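Local coordinates for protein Non-ribosomal peptide synthetase (Streptomyces halstedii, PDB 3WV4) that belongs to the AMP-binding (ANL) superfamily and is the N-terminal domain of a non-ribosomal peptide synthetase, at residues V188-S191 / P192-A196; A212-H215 / Q216-V219. One frame throughout, in Å; residues are numbered along the deposited sequence.

Interaction 1 (V188-S191 / P192-A196); sequences VEVS and PEDLA
A local contact round a turn, Ser191 with Asp194, sits at the surface in the loop that leaves helix 168-180 and runs into strand 195-200. The backbone N of Asp194 gives Ser191 O the hydrogen bond (2.9 Å) that closes the turn. In return the carboxylate of Asp194 folds back over the turn: Ser191 N donates to Asp194 OD2 at 2.9 Å, nearly straight (165°) but from well above the carboxylate plane. With the serine OG anti to the backbone N (chi1 166°), it swings forward and accepts a bond of 3.0 Å from Glu193 N, which makes an ST turn. This overlaps the type I beta turn of Ser191 to Asp194, in which Pro192 suits the second position because its ring fixes phi near -56°. Just before the turn in the chain, the buried Val190 sets its CG1 methyl 3.6 Å from Asp194 OD2, an apolar flank for a charged oxygen. That oxygen also forms a salt bridge with Arg94, which should help to hold it as a carboxylate. Glu193 rests its CB 3.6 Å from Ser191 OG, and its extended chain carries the charged end to the exposed surface.

Interaction 2 (A212-H215 / Q216-V219); sequences ACPH and QQIV
Pro214 and Gln217 meet where strand 210-214 gives way to helix 215-229, and Pro214 holds the N-cap position. Among the backbone bonds, Val219 N reaches His215 O at 3.1 Å and 170°, the regular bond of a first helical turn, while Ile218 N makes a weak one of 3.4 Å to Pro214 O. Proline suits this place: no helical carbonyl precedes it, so its missing N-H costs the helix nothing. The apolar contacts are buried. Ile218 extends CG1 back toward the strand, anti to its carbonyl carbon (chi1 -71°), and CD1 rests 3.8 Å from Cys213 CB; Tyr250 and Leu253 of helix 246-258 also touch this side chain. His215 points its CB away from the helical residues, and its ring ND1 accepts a hydrogen bond from Val47 N, so ND1 is probably the unprotonated nitrogen. Polar and apolar groups mix at Gln217, whose chain bends at chi2 (90°) and carries the amide obliquely across the proline ring. Its OE1 comes within 3.4 Å of Pro214 CB, and NE2 donates elsewhere, to Val397 O. The helix start thus rests on one straight and one weak backbone bond, with an amide laid over the proline ring.

Interaction 1 is a surface contact and interaction 2 a buried one, yet they lie about 9 Å apart between centres and share a two-stranded antiparallel sheet, since 195-200 and 210-214 are its neighbouring strands. Probable backbone hydrogen bonds join them directly, Ala196 N to Cys213 O and His215 N to Asp194 O, while the Glu193 chain touches the Gln216 amide oxygen at the more open end. Each contact marks a change in the path of the chain: interaction 1 turns a loop into a strand, interaction 2 a strand into a helix. Their chemistry follows this. At the surface, serine and aspartate side chains accept backbone N-H groups; inside, the carbonyls of Pro214 and His215 and apolar side chains do more of the work.

Interaction 1 (V188-S191 / P192-A196)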
loop_
_atom_site.group_PDB
_atom_site.type_symbol
_atom_site.label_atom_id
_atom_site.label_comp_id
_atom_site.label_asym_id
_atom_site.label_seq_id
_atom_site.Cartn_x
_atom_site.Cartn_y
_atom_site.Cartn_z
ATOM N N VAL A 188 -7.902 -18.652 12.653
ATOM C CA VAL A 188 -9.259 -18.360 13.009
ATOM C C VAL A 188 -9.921 -18.159 11.672
ATOM O O VAL A 188 -9.229 -17.868 10.712
ATOM C CB VAL A 188 -9.282 -17.075 13.852
ATOM C CG1 VAL A 188 -10.109 -15.964 13.220
ATOM C CG2 VAL A 188 -9.643 -17.352 15.288
ATOM N N GLU A 189 -11.244 -18.294 11.618
ATOM C CA GLU A 189 -12.024 -18.094 10.414
ATOM C C GLU A 189 -11.949 -16.649 9.927
ATOM O O GLU A 189 -12.353 -15.748 10.626
ATOM C CB GLU A 189 -13.494 -18.486 10.697
ATOM C CG GLU A 189 -14.536 -18.151 9.602
ATOM C CD GLU A 189 -14.743 -19.254 8.568
ATOM O OE1 GLU A 189 -13.838 -20.094 8.372
ATOM O OE2 GLU A 189 -15.820 -19.261 7.936
ATOM N N VAL A 190 -11.415 -16.454 8.725
ATOM C CA VAL A 190 -11.473 -15.153 8.046
ATOM C C VAL A 190 -11.871 -15.394 6.608
ATOM O O VAL A 190 -11.304 -16.267 5.950
ATOM C CB VAL A 190 -10.105 -14.472 8.056
ATOM C CG1 VAL A 190 -10.156 -13.137 7.302
ATOM C CG2 VAL A 190 -9.628 -14.301 9.489
ATOM N N SER A 191 -12.847 -14.652 6.121
ATOM C CA SER A 191 -13.322 -14.864 4.744
ATOM C C SER A 191 -12.539 -13.967 3.818
ATOM O O SER A 191 -12.174 -12.863 4.210
ATOM C CB SER A 191 -14.810 -14.532 4.623
ATOM O OG SER A 191 -15.170 -14.432 3.264
ATOM N N PRO A 192 -12.285 -14.423 2.581
ATOM C CA PRO A 192 -11.676 -13.550 1.590
ATOM C C PRO A 192 -12.461 -12.279 1.358
ATOM O O PRO A 192 -11.891 -11.292 0.857
ATOM C CB PRO A 192 -11.700 -14.398 0.341
ATOM C CG PRO A 192 -11.467 -15.787 0.891
ATOM C CD PRO A 192 -12.275 -15.831 2.144
ATOM N N GLU A 193 -13.757 -12.298 1.704
ATOM C CA GLU A 193 -14.604 -11.122 1.527
ATOM C C GLU A 193 -14.568 -10.212 2.711
ATOM O O GLU A 193 -15.111 -9.145 2.660
ATOM C CB GLU A 193 -16.040 -11.553 1.269
ATOM C CG GLU A 193 -16.215 -12.244 -0.083
ATOM C CD GLU A 193 -17.553 -12.962 -0.230
ATOM O OE1 GLU A 193 -18.589 -12.287 -0.312
ATOM O OE2 GLU A 193 -17.556 -14.207 -0.251
ATOM N N ASP A 194 -13.947 -10.634 3.802
ATOM C CA ASP A 194 -13.830 -9.762 4.981
ATOM C C ASP A 194 -12.955 -8.567 4.691
ATOM O O ASP A 194 -11.937 -8.655 3.996
ATOM C CB ASP A 194 -13.211 -10.503 6.159
ATOM C CG ASP A 194 -14.174 -11.491 6.813
ATOM O OD1 ASP A 194 -15.388 -11.420 6.588
ATOM O OD2 ASP A 194 -13.692 -12.345 7.572
ATOM N N LEU A 195 -13.368 -7.441 5.238
ATOM C CA LEU A 195 -12.571 -6.233 5.236
ATOM C C LEU A 195 -11.251 -6.431 5.949
ATOM O O LEU A 195 -11.210 -6.993 7.034
ATOM C CB LEU A 195 -13.332 -5.100 5.907
ATOM C CG LEU A 195 -14.619 -4.672 5.206
ATOM C CD1 LEU A 195 -15.078 -3.358 5.829
ATOM C CD2 LEU A 195 -14.357 -4.498 3.717
ATOM N N ALA A 196 -10.179 -5.966 5.319
ATOM C CA ALA A 196 -8.843 -6.014 5.902
ATOM C C ALA A 196 -8.307 -4.622 6.219
ATOM O O ALA A 196 -7.618 -4.417 7.246
ATOM C CB ALA A 196 -7.903 -6.715 4.932
#

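Interaction 2 (A212-H215 / Q216-V219)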
loop_
_atom_site.group_PDB
_atom_site.type_symbol
_atom_site.label_atom_id
_atom_site.label_comp_id
_atom_site.label_asym_id
_atom_site.label_seq_id
_atom_site.Cartn_x
_atom_site.Cartn_y
_atom_site.Cartn_z
ATOM N N ALA A 212 -13.039 0.873 1.566
ATOM C CA ALA A 212 -13.122 -0.359 2.295
ATOM C C ALA A 212 -12.560 -1.441 1.466
ATOM O O ALA A 212 -13.099 -1.768 0.399
ATOM C CB ALA A 212 -14.564 -0.700 2.650
ATOM N N CYS A 213 -11.509 -2.070 1.987
ATOM C CA CYS A 213 -10.744 -2.987 1.188
ATOM C C CYS A 213 -10.798 -4.361 1.751
ATOM O O CYS A 213 -10.201 -4.621 2.822
ATOM C CB CYS A 213 -9.278 -2.528 1.113
ATOM S SG CYS A 213 -9.027 -0.881 0.431
ATOM N N PRO A 214 -11.446 -5.278 1.033
ATOM C CA PRO A 214 -11.451 -6.645 1.476
ATOM C C PRO A 214 -10.163 -7.360 1.190
ATOM O O PRO A 214 -9.441 -6.995 0.297
ATOM C CB PRO A 214 -12.593 -7.286 0.656
ATOM C CG PRO A 214 -13.403 -6.125 0.169
ATOM C CD PRO A 214 -12.351 -5.091 -0.101
ATOM N N HIS A 215 -9.930 -8.446 1.895
ATOM C CA HIS A 215 -8.761 -9.325 1.643
ATOM C C HIS A 215 -8.507 -9.693 0.208
ATOM O O HIS A 215 -7.380 -9.551 -0.292
ATOM C CB HIS A 215 -8.930 -10.647 2.417
ATOM C CG HIS A 215 -8.615 -10.520 3.873
ATOM N ND1 HIS A 215 -7.421 -10.957 4.413
ATOM C CD2 HIS A 215 -9.318 -9.980 4.902
ATOM C CE1 HIS A 215 -7.413 -10.704 5.713
ATOM N NE2 HIS A 215 -8.544 -10.104 6.032
ATOM N N GLN A 216 -9.513 -10.185 -0.488
ATOM C CA GLN A 216 -9.213 -10.746 -1.815
ATOM C C GLN A 216 -8.766 -9.713 -2.809
ATOM O O GLN A 216 -7.940 -9.999 -3.655
ATOM C CB GLN A 216 -10.408 -11.369 -2.540
ATOM C CG GLN A 216 -11.695 -11.530 -1.842
ATOM C CD GLN A 216 -12.750 -12.180 -2.737
ATOM O OE1 GLN A 216 -13.903 -11.763 -2.740
ATOM N NE2 GLN A 216 -12.349 -13.175 -3.491
ATOM N N GLN A 217 -9.435 -8.559 -2.817
ATOM C CA GLN A 217 -9.088 -7.494 -3.743
ATOM C C GLN A 217 -7.613 -7.096 -3.515
ATOM O O GLN A 217 -6.868 -6.839 -4.461
ATOM C CB GLN A 217 -9.967 -6.266 -3.531
ATOM C CG GLN A 217 -11.307 -6.292 -4.221
ATOM C CD GLN A 217 -12.399 -6.897 -3.365
ATOM O OE1 GLN A 217 -12.179 -7.859 -2.646
ATOM N NE2 GLN A 217 -13.569 -6.317 -3.422
ATOM N N ILE A 218 -7.216 -7.041 -2.252
ATOM C CA ILE A 218 -5.893 -6.567 -1.878
ATOM C C ILE A 218 -4.870 -7.531 -2.419
ATOM O O ILE A 218 -3.958 -7.142 -3.106
ATOM C CB ILE A 218 -5.728 -6.397 -0.335
ATOM C CG1 ILE A 218 -6.554 -5.189 0.193
ATOM C CG2 ILE A 218 -4.279 -6.101 0.037
ATOM C CD1 ILE A 218 -6.588 -5.125 1.729
ATOM N N VAL A 219 -5.068 -8.818 -2.163
ATOM C CA VAL A 219 -4.147 -9.820 -2.607
ATOM C C VAL A 219 -4.140 -9.828 -4.096
ATOM O O VAL A 219 -3.066 -9.894 -4.723
ATOM C CB VAL A 219 -4.538 -11.189 -2.050
ATOM C CG1 VAL A 219 -3.694 -12.316 -2.623
ATOM C CG2 VAL A 219 -4.367 -11.185 -0.527
#